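Local coordinates for protein pseudoaglycone deacetylase Dbv21 (Actinoplanes teichomyceticus, PDB 3DFI) that probably removes an acetyl group from a glycopeptide pseudoaglycone during biosynthesis of the antibiotic A40926, through a zinc-binding domain of the de-N-acetylase family, at residues L11-H16 with T39-F44; T147-C152 with I177-W182; D128-I133 with H161-D166; A20-G25 with Q221-Y226. All blocks are in the same frame, centred on the assembly; numbering follows the deposited sequence.

Contact 1 of 4, residues L11-H16 with T39-F44; sequences LAISPH and TVFTVF. With ZN (zinc ion), chain B.
P15 and F44 extend the pairing of two parallel strands by an irregular step: F44 N donates to P15 O (2.9 Å) directly after V43 N has donated to S14 O, so consecutive amides meet consecutive carbonyls. P15 and V43 both have helix-like backbone angles, so both chains leave the extended conformation at the same level. P15 O also lies in the plane of the F44 ring at its edge, 3.2 Å from F44 CD2. Before this point the pattern is regular, with A12 bonded through N and O to T39 and F41, and S14 N to F41 O.

On one face of the sheet I13 CG2 meets V43 CG2 at 3.6 Å, while I13 CD1 touches F41 CD1 at 4.0 Å. On the other, A12 CB packs on V40 CG2. With OG anti to its own N (chi1 -177°), S14 donates to H16 O at 2.7 Å in the carbonyl plane, and a water joins the same oxygen to T42 OG1. The H16 ring binds zinc through ND1 (2.2 Å), and its NE2 is hydrogen-bonded to D160, which fixes its rotation; D19 and H161 are the other protein ligands. The site thus lies at the carboxyl ends of parallel strands, as in Rossmann-like folds. Helix 19-33, which joins the two strands, packs against S14 and V40, whereas helix 126-144 meets L11, I13, F41 and V43, and strand 148-152 pairs with 9-14.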
# COMPACT_ATOMS: atom_id res chain seq x y z
N LEU A 11 -9.30 5.44 -4.97
CA LEU A 11 -8.20 4.78 -5.66
C LEU A 11 -6.98 4.75 -4.74
O LEU A 11 -6.40 5.79 -4.45
CB LEU A 11 -7.86 5.48 -6.96
CG LEU A 11 -6.74 4.89 -7.82
CD1 LEU A 11 -6.99 3.41 -8.28
CD2 LEU A 11 -6.50 5.83 -9.02
N ALA A 12 -6.63 3.56 -4.26
CA ALA A 12 -5.41 3.42 -3.46
C ALA A 12 -4.28 2.94 -4.35
O ALA A 12 -4.47 2.01 -5.15
CB ALA A 12 -5.65 2.46 -2.30
N ILE A 13 -3.13 3.60 -4.25
CA ILE A 13 -1.94 3.23 -5.04
C ILE A 13 -0.94 2.52 -4.12
O ILE A 13 -0.27 3.18 -3.30
CB ILE A 13 -1.26 4.47 -5.73
CG1 ILE A 13 -2.28 5.41 -6.41
CG2 ILE A 13 -0.17 4.02 -6.74
CD1 ILE A 13 -2.96 4.82 -7.66
N SER A 14 -0.86 1.20 -4.25
CA SER A 14 0.03 0.39 -3.38
C SER A 14 1.36 0.18 -4.12
O SER A 14 1.35 -0.16 -5.31
CB SER A 14 -0.62 -0.96 -3.07
OG SER A 14 0.19 -1.72 -2.19
N PRO A 15 2.51 0.42 -3.44
CA PRO A 15 3.78 0.11 -4.10
C PRO A 15 3.91 -1.37 -4.50
O PRO A 15 4.13 -1.67 -5.67
CB PRO A 15 4.83 0.54 -3.07
CG PRO A 15 4.11 1.58 -2.25
CD PRO A 15 2.72 1.05 -2.12
N HIS A 16 3.70 -2.27 -3.54
CA HIS A 16 3.86 -3.72 -3.70
C HIS A 16 2.56 -4.45 -3.37
O HIS A 16 1.63 -3.88 -2.78
CB HIS A 16 4.95 -4.25 -2.75
CG HIS A 16 6.28 -3.60 -2.89
ND1 HIS A 16 6.87 -2.87 -1.88
CD2 HIS A 16 7.16 -3.56 -3.93
CE1 HIS A 16 8.04 -2.41 -2.29
NE2 HIS A 16 8.24 -2.82 -3.53
N THR A 39 -10.84 0.74 -5.32
CA THR A 39 -9.94 0.05 -6.22
C THR A 39 -8.51 0.21 -5.71
O THR A 39 -8.07 1.31 -5.39
CB THR A 39 -10.02 0.63 -7.65
OG1 THR A 39 -11.36 0.49 -8.13
CG2 THR A 39 -9.04 -0.11 -8.60
N VAL A 40 -7.78 -0.89 -5.64
CA VAL A 40 -6.39 -0.82 -5.28
C VAL A 40 -5.57 -1.15 -6.51
O VAL A 40 -5.70 -2.25 -7.06
CB VAL A 40 -6.07 -1.77 -4.09
CG1 VAL A 40 -4.57 -1.82 -3.82
CG2 VAL A 40 -6.85 -1.34 -2.84
N PHE A 41 -4.73 -0.21 -6.93
CA PHE A 41 -3.81 -0.36 -8.06
C PHE A 41 -2.41 -0.55 -7.47
O PHE A 41 -1.98 0.27 -6.68
CB PHE A 41 -3.85 0.90 -8.96
CG PHE A 41 -2.77 0.94 -10.05
CD1 PHE A 41 -1.72 1.86 -9.99
CD2 PHE A 41 -2.84 0.10 -11.16
CE1 PHE A 41 -0.74 1.91 -11.03
CE2 PHE A 41 -1.87 0.14 -12.17
CZ PHE A 41 -0.83 1.02 -12.11
N THR A 42 -1.73 -1.64 -7.83
CA THR A 42 -0.37 -1.90 -7.35
C THR A 42 0.65 -1.64 -8.47
O THR A 42 0.53 -2.18 -9.57
CB THR A 42 -0.26 -3.36 -6.79
OG1 THR A 42 -1.20 -3.52 -5.70
CG2 THR A 42 1.19 -3.69 -6.31
N VAL A 43 1.64 -0.81 -8.17
CA VAL A 43 2.59 -0.33 -9.16
C VAL A 43 3.52 -1.48 -9.54
O VAL A 43 3.64 -1.82 -10.72
CB VAL A 43 3.40 0.87 -8.61
CG1 VAL A 43 4.50 1.28 -9.60
CG2 VAL A 43 2.45 2.06 -8.32
N PHE A 44 4.14 -2.10 -8.53
CA PHE A 44 5.13 -3.14 -8.78
C PHE A 44 4.48 -4.51 -8.78
O PHE A 44 4.76 -5.32 -7.93
CB PHE A 44 6.33 -3.02 -7.81
CG PHE A 44 7.09 -1.72 -7.98
CD1 PHE A 44 8.13 -1.62 -8.88
CD2 PHE A 44 6.71 -0.58 -7.26
CE1 PHE A 44 8.80 -0.39 -9.08
CE2 PHE A 44 7.36 0.63 -7.44
CZ PHE A 44 8.42 0.72 -8.35
ZN ZN B . 6.12 -2.44 0.11
O HOH W 1 -1.43 -4.68 -3.24
O HOH W 2 5.60 -4.85 0.41

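Contact 2 of 4, residues T147-C152 with I177-W182; sequences TLVLTC and IPLRLW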
# COMPACT_ATOMS: atom_id res chain seq x y z
N THR A 147 -12.77 10.00 -6.26
CA THR A 147 -13.02 11.23 -5.48
C THR A 147 -11.98 11.38 -4.37
O THR A 147 -11.89 12.40 -3.71
CB THR A 147 -14.45 11.21 -4.87
OG1 THR A 147 -14.61 10.02 -4.07
CG2 THR A 147 -15.49 11.18 -5.98
N LEU A 148 -11.19 10.33 -4.15
CA LEU A 148 -10.06 10.34 -3.22
C LEU A 148 -8.98 9.36 -3.70
O LEU A 148 -9.29 8.24 -4.11
CB LEU A 148 -10.51 9.95 -1.81
CG LEU A 148 -9.47 9.77 -0.68
CD1 LEU A 148 -8.92 11.10 -0.27
CD2 LEU A 148 -10.15 9.07 0.52
N VAL A 149 -7.74 9.83 -3.67
CA VAL A 149 -6.57 8.99 -3.92
C VAL A 149 -5.75 8.80 -2.63
O VAL A 149 -5.52 9.76 -1.92
CB VAL A 149 -5.66 9.62 -5.02
CG1 VAL A 149 -4.29 8.93 -5.07
CG2 VAL A 149 -6.36 9.55 -6.41
N LEU A 150 -5.31 7.57 -2.37
CA LEU A 150 -4.42 7.26 -1.25
C LEU A 150 -3.13 6.63 -1.75
O LEU A 150 -3.15 5.82 -2.68
CB LEU A 150 -5.09 6.29 -0.25
CG LEU A 150 -6.47 6.73 0.25
CD1 LEU A 150 -7.15 5.59 1.01
CD2 LEU A 150 -6.35 7.95 1.12
N THR A 151 -2.02 6.97 -1.10
CA THR A 151 -0.81 6.18 -1.26
C THR A 151 0.02 6.25 0.03
O THR A 151 -0.40 6.87 1.00
CB THR A 151 0.02 6.56 -2.51
OG1 THR A 151 1.00 5.54 -2.75
CG2 THR A 151 0.72 7.94 -2.34
N CYS A 152 1.17 5.59 0.04
CA CYS A 152 1.97 5.48 1.26
C CYS A 152 2.73 6.76 1.55
O CYS A 152 3.11 7.47 0.64
CB CYS A 152 2.97 4.32 1.10
SG CYS A 152 4.13 4.55 -0.32
N ILE A 177 -7.23 15.67 -7.93
CA ILE A 177 -7.91 14.77 -7.03
C ILE A 177 -7.33 14.91 -5.62
O ILE A 177 -6.10 14.88 -5.45
CB ILE A 177 -7.74 13.26 -7.45
CG1 ILE A 177 -7.95 13.01 -8.96
CG2 ILE A 177 -8.55 12.33 -6.51
CD1 ILE A 177 -9.29 13.50 -9.58
N PRO A 178 -8.20 15.08 -4.60
CA PRO A 178 -7.74 15.06 -3.21
C PRO A 178 -6.95 13.79 -2.84
O PRO A 178 -7.26 12.70 -3.30
CB PRO A 178 -9.04 15.18 -2.41
CG PRO A 178 -10.00 15.92 -3.34
CD PRO A 178 -9.66 15.35 -4.70
N LEU A 179 -5.93 13.96 -2.00
CA LEU A 179 -4.96 12.90 -1.71
C LEU A 179 -4.61 12.88 -0.21
O LEU A 179 -4.56 13.93 0.42
CB LEU A 179 -3.69 13.11 -2.56
CG LEU A 179 -2.45 12.24 -2.27
CD1 LEU A 179 -1.62 12.03 -3.49
CD2 LEU A 179 -1.61 12.89 -1.17
N ARG A 180 -4.38 11.67 0.32
CA ARG A 180 -3.87 11.41 1.67
C ARG A 180 -2.73 10.37 1.62
O ARG A 180 -2.69 9.48 0.75
CB ARG A 180 -4.99 10.92 2.59
CG ARG A 180 -6.11 11.98 2.77
CD ARG A 180 -7.07 11.60 3.89
NE ARG A 180 -6.47 11.78 5.22
CZ ARG A 180 -6.62 12.86 5.98
NH1 ARG A 180 -6.03 12.92 7.16
NH2 ARG A 180 -7.38 13.88 5.58
N LEU A 181 -1.78 10.51 2.52
CA LEU A 181 -0.67 9.62 2.60
C LEU A 181 -0.87 8.81 3.86
O LEU A 181 -1.11 9.37 4.94
CB LEU A 181 0.65 10.40 2.64
CG LEU A 181 0.97 11.26 1.40
CD1 LEU A 181 2.34 11.88 1.50
CD2 LEU A 181 0.85 10.46 0.09
N TRP A 182 -0.78 7.48 3.73
CA TRP A 182 -0.95 6.58 4.87
C TRP A 182 0.35 6.22 5.61
O TRP A 182 1.44 6.31 5.06
CB TRP A 182 -1.70 5.32 4.47
CG TRP A 182 -0.94 4.29 3.60
CD1 TRP A 182 0.24 3.63 3.91
CD2 TRP A 182 -1.33 3.81 2.29
NE1 TRP A 182 0.59 2.77 2.88
CE2 TRP A 182 -0.35 2.85 1.88
CE3 TRP A 182 -2.41 4.09 1.43
CZ2 TRP A 182 -0.43 2.18 0.64
CZ3 TRP A 182 -2.50 3.40 0.22
CH2 TRP A 182 -1.50 2.48 -0.18
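The indole of W182 lies as a flat lid on the backbone of the neighbouring strand, with T151 C and C152 N under one face. C152 CA sits 3.5 Å from the centroid of the five-membered ring, only 12° off its normal, a CH-pi contact. C152 CB reaches NE1 at 3.4 Å, and L150 CB fits against the six-membered part of the indole. The ring is swung across strand 148-152 because its CG stands between the backbone N and the carbonyl carbon (chi1 72°). Further along the same face, L150 CD2 drops beside the root of R180, 3.6 Å from its CB, and the two side chains run the same way; the guanidinium leads off from the contact, NE bonding to T261.

These are parallel strands at the two ends of a beta-alpha-beta unit, linked by helix 159-174. Four backbone bonds join them, from V149 N to P178 O through to W182 N with T151 O (2.8 Å).

The face turned to that helix has other bumps. T151 CG2 and L181 CD2 lie side by side at 3.5 Å, while T151 OG1 is spent on I13 O. Near the start of the strands V149 CG2 butts against I177 CG2, the two side chains crossing at about a right angle. Beyond it the P178 ring rests by its CD on T147 O at 3.8 Å.

Contact 3 of 4, residues D128-I133 with H161-D166; sequences DLVAAI and HKATRD. With ZN (zinc ion), chain B.
A163 CB points into the shallow groove between L129 and I133, one turn apart on helix 126-144, touching I133 CD1 at 4.1 Å and L129 CD2 at 4.2 Å. V130 covers the flank with both methyls: CG2 rests 4.2 Å from A163 CA, and CG1 lies alongside D166, near its backbone carbon and CB. With only a methyl at A163, the axes of the two segments pass 8.9 Å apart, crossing at -49°, and A167, the next turn on, continues the surface met by V130 and I133. The two helices lie side by side on one face of the central sheet, 159-174 being the crossover helix between strands 148-152 and 179-182.

Behind this apolar seam, polar groups tie helix 159-174 to its surroundings. R165 forms a side-on salt bridge with D166, NE and NH2 both donating to OD1 (2.9 Å from NE) and lying nearly in one plane with it. The guanidinium is bonded further to V153 O through NH1 and to E196 O through NH2, so it links the helix to surrounding loops. H161 is directed away from the seam: its NE2 binds zinc at 2.2 Å, and ND1 is hydrogen-bonded to D184.

The two segments meet through apolar van der Waals contact, without a hydrogen bond or salt bridge between them, whereas the H161 imidazole is oriented by the metal and by D184, apart from this seam.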
# COMPACT_ATOMS: atom_id res chain seq x y z
N ASP A 128 13.43 8.81 -14.32
CA ASP A 128 12.79 8.08 -15.41
C ASP A 128 11.71 7.14 -14.88
O ASP A 128 10.64 7.00 -15.49
CB ASP A 128 13.82 7.30 -16.24
CG ASP A 128 14.63 8.19 -17.20
OD1 ASP A 128 14.54 9.44 -17.12
OD2 ASP A 128 15.35 7.62 -18.04
N LEU A 129 11.98 6.51 -13.74
CA LEU A 129 11.02 5.59 -13.14
C LEU A 129 9.79 6.33 -12.62
O LEU A 129 8.66 5.96 -12.95
CB LEU A 129 11.67 4.76 -12.03
CG LEU A 129 10.77 3.73 -11.32
CD1 LEU A 129 10.32 2.62 -12.28
CD2 LEU A 129 11.46 3.15 -10.08
N VAL A 130 10.01 7.38 -11.82
CA VAL A 130 8.92 8.21 -11.30
C VAL A 130 8.00 8.72 -12.41
O VAL A 130 6.78 8.67 -12.29
CB VAL A 130 9.44 9.39 -10.44
CG1 VAL A 130 8.28 10.35 -10.04
CG2 VAL A 130 10.14 8.88 -9.18
N ALA A 131 8.60 9.20 -13.50
CA ALA A 131 7.84 9.78 -14.61
C ALA A 131 7.01 8.70 -15.32
O ALA A 131 5.85 8.93 -15.68
CB ALA A 131 8.77 10.49 -15.58
N ALA A 132 7.60 7.50 -15.48
CA ALA A 132 6.90 6.35 -16.06
C ALA A 132 5.74 5.90 -15.18
O ALA A 132 4.65 5.60 -15.69
CB ALA A 132 7.88 5.17 -16.28
N ILE A 133 5.99 5.82 -13.88
CA ILE A 133 4.95 5.46 -12.94
C ILE A 133 3.83 6.50 -12.94
O ILE A 133 2.66 6.14 -13.00
CB ILE A 133 5.51 5.29 -11.49
CG1 ILE A 133 6.49 4.12 -11.40
CG2 ILE A 133 4.37 5.13 -10.48
CD1 ILE A 133 7.18 4.04 -10.04
N HIS A 161 8.57 2.57 -2.46
CA HIS A 161 7.56 3.35 -1.74
C HIS A 161 7.76 4.82 -2.01
O HIS A 161 6.81 5.52 -2.27
CB HIS A 161 7.66 3.09 -0.23
CG HIS A 161 7.06 1.78 0.20
ND1 HIS A 161 6.30 1.65 1.33
CD2 HIS A 161 7.12 0.55 -0.37
CE1 HIS A 161 5.92 0.39 1.46
NE2 HIS A 161 6.41 -0.30 0.45
N LYS A 162 9.01 5.27 -1.97
CA LYS A 162 9.35 6.66 -2.31
C LYS A 162 8.94 6.96 -3.76
O LYS A 162 8.25 7.96 -4.02
CB LYS A 162 10.84 6.92 -2.07
CG LYS A 162 11.28 8.37 -2.12
CD LYS A 162 12.76 8.48 -1.77
CE LYS A 162 13.22 9.92 -1.65
NZ LYS A 162 13.83 10.43 -2.93
N ALA A 163 9.30 6.08 -4.69
CA ALA A 163 8.96 6.31 -6.10
C ALA A 163 7.43 6.35 -6.29
O ALA A 163 6.93 7.26 -6.96
CB ALA A 163 9.58 5.25 -6.99
N THR A 164 6.71 5.39 -5.70
CA THR A 164 5.25 5.32 -5.82
C THR A 164 4.56 6.61 -5.27
O THR A 164 3.71 7.23 -5.94
CB THR A 164 4.73 4.09 -5.11
OG1 THR A 164 5.28 2.94 -5.77
CG2 THR A 164 3.17 4.03 -5.13
N ARG A 165 4.97 7.00 -4.07
CA ARG A 165 4.47 8.21 -3.43
C ARG A 165 4.69 9.45 -4.30
O ARG A 165 3.74 10.22 -4.57
CB ARG A 165 5.14 8.40 -2.05
CG ARG A 165 4.71 9.67 -1.32
CD ARG A 165 5.65 9.99 -0.18
NE ARG A 165 6.95 10.39 -0.72
CZ ARG A 165 8.03 10.63 0.02
NH1 ARG A 165 7.96 10.51 1.33
NH2 ARG A 165 9.17 10.98 -0.56
N ASP A 166 5.94 9.65 -4.73
CA ASP A 166 6.32 10.84 -5.48
C ASP A 166 5.55 10.94 -6.80
O ASP A 166 5.06 12.03 -7.18
CB ASP A 166 7.84 10.87 -5.70
CG ASP A 166 8.63 11.18 -4.40
OD1 ASP A 166 8.03 11.26 -3.30
OD2 ASP A 166 9.87 11.37 -4.48
ZN ZN B . 6.12 -2.44 0.11
O HOH W 2 5.60 -4.85 0.41

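Contact 4 of 4, residues A20-G25 with Q221-Y226; sequences AVLSVG and QAMKHY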
# COMPACT_ATOMS: atom_id res chain seq x y z
N ALA A 20 -1.03 -1.77 0.63
CA ALA A 20 -2.34 -1.14 0.89
C ALA A 20 -3.18 -1.88 1.93
O ALA A 20 -3.71 -1.27 2.85
CB ALA A 20 -3.14 -1.01 -0.40
N VAL A 21 -3.28 -3.20 1.80
CA VAL A 21 -4.10 -3.97 2.72
C VAL A 21 -3.53 -3.87 4.13
O VAL A 21 -4.28 -3.69 5.10
CB VAL A 21 -4.23 -5.45 2.27
CG1 VAL A 21 -4.83 -6.33 3.37
CG2 VAL A 21 -5.08 -5.51 1.02
N LEU A 22 -2.21 -3.95 4.22
CA LEU A 22 -1.52 -3.92 5.52
C LEU A 22 -1.70 -2.58 6.24
O LEU A 22 -1.77 -2.52 7.49
CB LEU A 22 -0.01 -4.16 5.33
CG LEU A 22 0.54 -5.57 5.10
CD1 LEU A 22 1.98 -5.51 4.61
CD2 LEU A 22 0.41 -6.37 6.34
N SER A 23 -1.73 -1.51 5.46
CA SER A 23 -1.73 -0.15 6.01
C SER A 23 -3.10 0.49 6.10
O SER A 23 -3.39 1.16 7.08
CB SER A 23 -0.81 0.77 5.22
OG SER A 23 0.47 0.21 5.08
N VAL A 24 -3.93 0.33 5.07
CA VAL A 24 -5.27 0.96 5.04
C VAL A 24 -6.46 -0.03 4.86
O VAL A 24 -7.60 0.38 4.63
CB VAL A 24 -5.30 2.18 4.02
CG1 VAL A 24 -4.87 1.77 2.66
CG2 VAL A 24 -6.66 2.83 3.98
N GLY A 25 -6.18 -1.33 5.01
CA GLY A 25 -7.16 -2.37 4.75
C GLY A 25 -8.48 -2.20 5.49
O GLY A 25 -9.54 -2.39 4.90
N GLN A 221 -8.26 -10.80 8.22
CA GLN A 221 -8.54 -11.95 7.36
C GLN A 221 -7.93 -11.79 5.97
O GLN A 221 -7.31 -12.71 5.45
CB GLN A 221 -10.05 -12.24 7.31
CG GLN A 221 -10.42 -13.56 6.64
CD GLN A 221 -10.00 -14.80 7.43
OE1 GLN A 221 -10.06 -14.82 8.66
NE2 GLN A 221 -9.59 -15.84 6.71
N ALA A 222 -8.09 -10.61 5.39
CA ALA A 222 -7.47 -10.27 4.12
C ALA A 222 -5.94 -10.40 4.16
O ALA A 222 -5.34 -10.92 3.21
CB ALA A 222 -7.89 -8.86 3.67
N MET A 223 -5.31 -9.93 5.25
CA MET A 223 -3.84 -10.02 5.41
C MET A 223 -3.28 -11.45 5.35
O MET A 223 -2.17 -11.66 4.86
CB MET A 223 -3.40 -9.39 6.73
CG MET A 223 -3.45 -7.85 6.75
SD MET A 223 -3.23 -7.24 8.43
CE MET A 223 -1.65 -7.99 8.81
N LYS A 224 -4.06 -12.42 5.84
CA LYS A 224 -3.68 -13.84 5.82
C LYS A 224 -3.42 -14.35 4.40
O LYS A 224 -2.64 -15.28 4.22
CB LYS A 224 -4.76 -14.70 6.48
CG LYS A 224 -4.93 -14.42 7.96
CD LYS A 224 -6.06 -15.25 8.56
CE LYS A 224 -6.37 -14.80 9.98
NZ LYS A 224 -7.32 -15.74 10.65
N HIS A 225 -4.04 -13.72 3.41
CA HIS A 225 -3.86 -14.16 2.03
C HIS A 225 -2.47 -13.92 1.46
O HIS A 225 -2.02 -14.69 0.61
CB HIS A 225 -4.95 -13.63 1.11
CG HIS A 225 -6.22 -14.41 1.22
ND1 HIS A 225 -6.30 -15.74 0.85
CD2 HIS A 225 -7.45 -14.07 1.68
CE1 HIS A 225 -7.53 -16.18 1.06
NE2 HIS A 225 -8.24 -15.19 1.58
N TYR A 226 -1.76 -12.91 1.96
CA TYR A 226 -0.39 -12.64 1.51
C TYR A 226 0.62 -13.52 2.26
O TYR A 226 1.50 -13.01 2.96
CB TYR A 226 -0.03 -11.19 1.72
CG TYR A 226 -0.89 -10.21 0.98
CD1 TYR A 226 -0.70 -9.98 -0.38
CD2 TYR A 226 -1.89 -9.49 1.64
CE1 TYR A 226 -1.50 -9.04 -1.09
CE2 TYR A 226 -2.69 -8.54 0.95
CZ TYR A 226 -2.49 -8.33 -0.42
OH TYR A 226 -3.27 -7.39 -1.11
O HOH W 3 -2.51 -4.59 -0.61
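L22 and M223 bring the backbones within 6.5 Å, CA to CA, where helix 19-33 passes helix 213-223 near M223, and a type I turn runs from M223 to Y226. Here the crossover helix between strands 9-14 and 37-42 is packed against a much later helix, whose K219 NZ also bonds L22 O. V21 is the central side chain, lodged between A222, M223 and the tyrosine. Its CG1 touches A222 CB and M223 CG, both at 4.0 Å, and sits at the edge of the Y226 ring, in its plane. V21 CG2 reaches the phenol end, 3.4 Å from OH, while CB lies 3.7 Å from CE2. L22 comes in across M223 at about a right angle, its CD2 meeting the thioether methyl CE at 3.6 Å. A bend at the end of the methionine (chi3 57°) carries CE round to this leucine; L240, F241 and L244 of helix 240-251 also meet M223.

One water bridges the segments: it accepts from V21 N at 2.9 Å and donates to Y226 OH at 2.9 Å. The hydroxyl is also hydrogen-bonded to D79, so it links helix 19-33, through the water, to helix 71-86. Since it accepts from the water, its own proton probably goes to D79, which would polarise the chain from V21 N to the carboxylate. A buried amide close to the zinc ligand D19 is thereby satisfied.

In the fold
Contacts 1 and 2 lie in one mixed sheet, centres 11 Å apart, and join where strand 9-14 runs beside 148-152; each brings together the strands of a beta-alpha-beta unit. Contact 1 closes before contacts 2 and 3 open, while contacts 2 and 3 interleave along the chain. Contact 4 closes a loop that encloses both. Contacts 3 and 4 stand 23 Å apart, on opposite sides of the chain's centre, and do not touch. They belong to helix layers on either side of the sheet, with W182 of contact 2 packing on the helix of contact 4. Zinc is shared by contacts 1 and 3, so the metal joins segment 11-16 to helix 159-174.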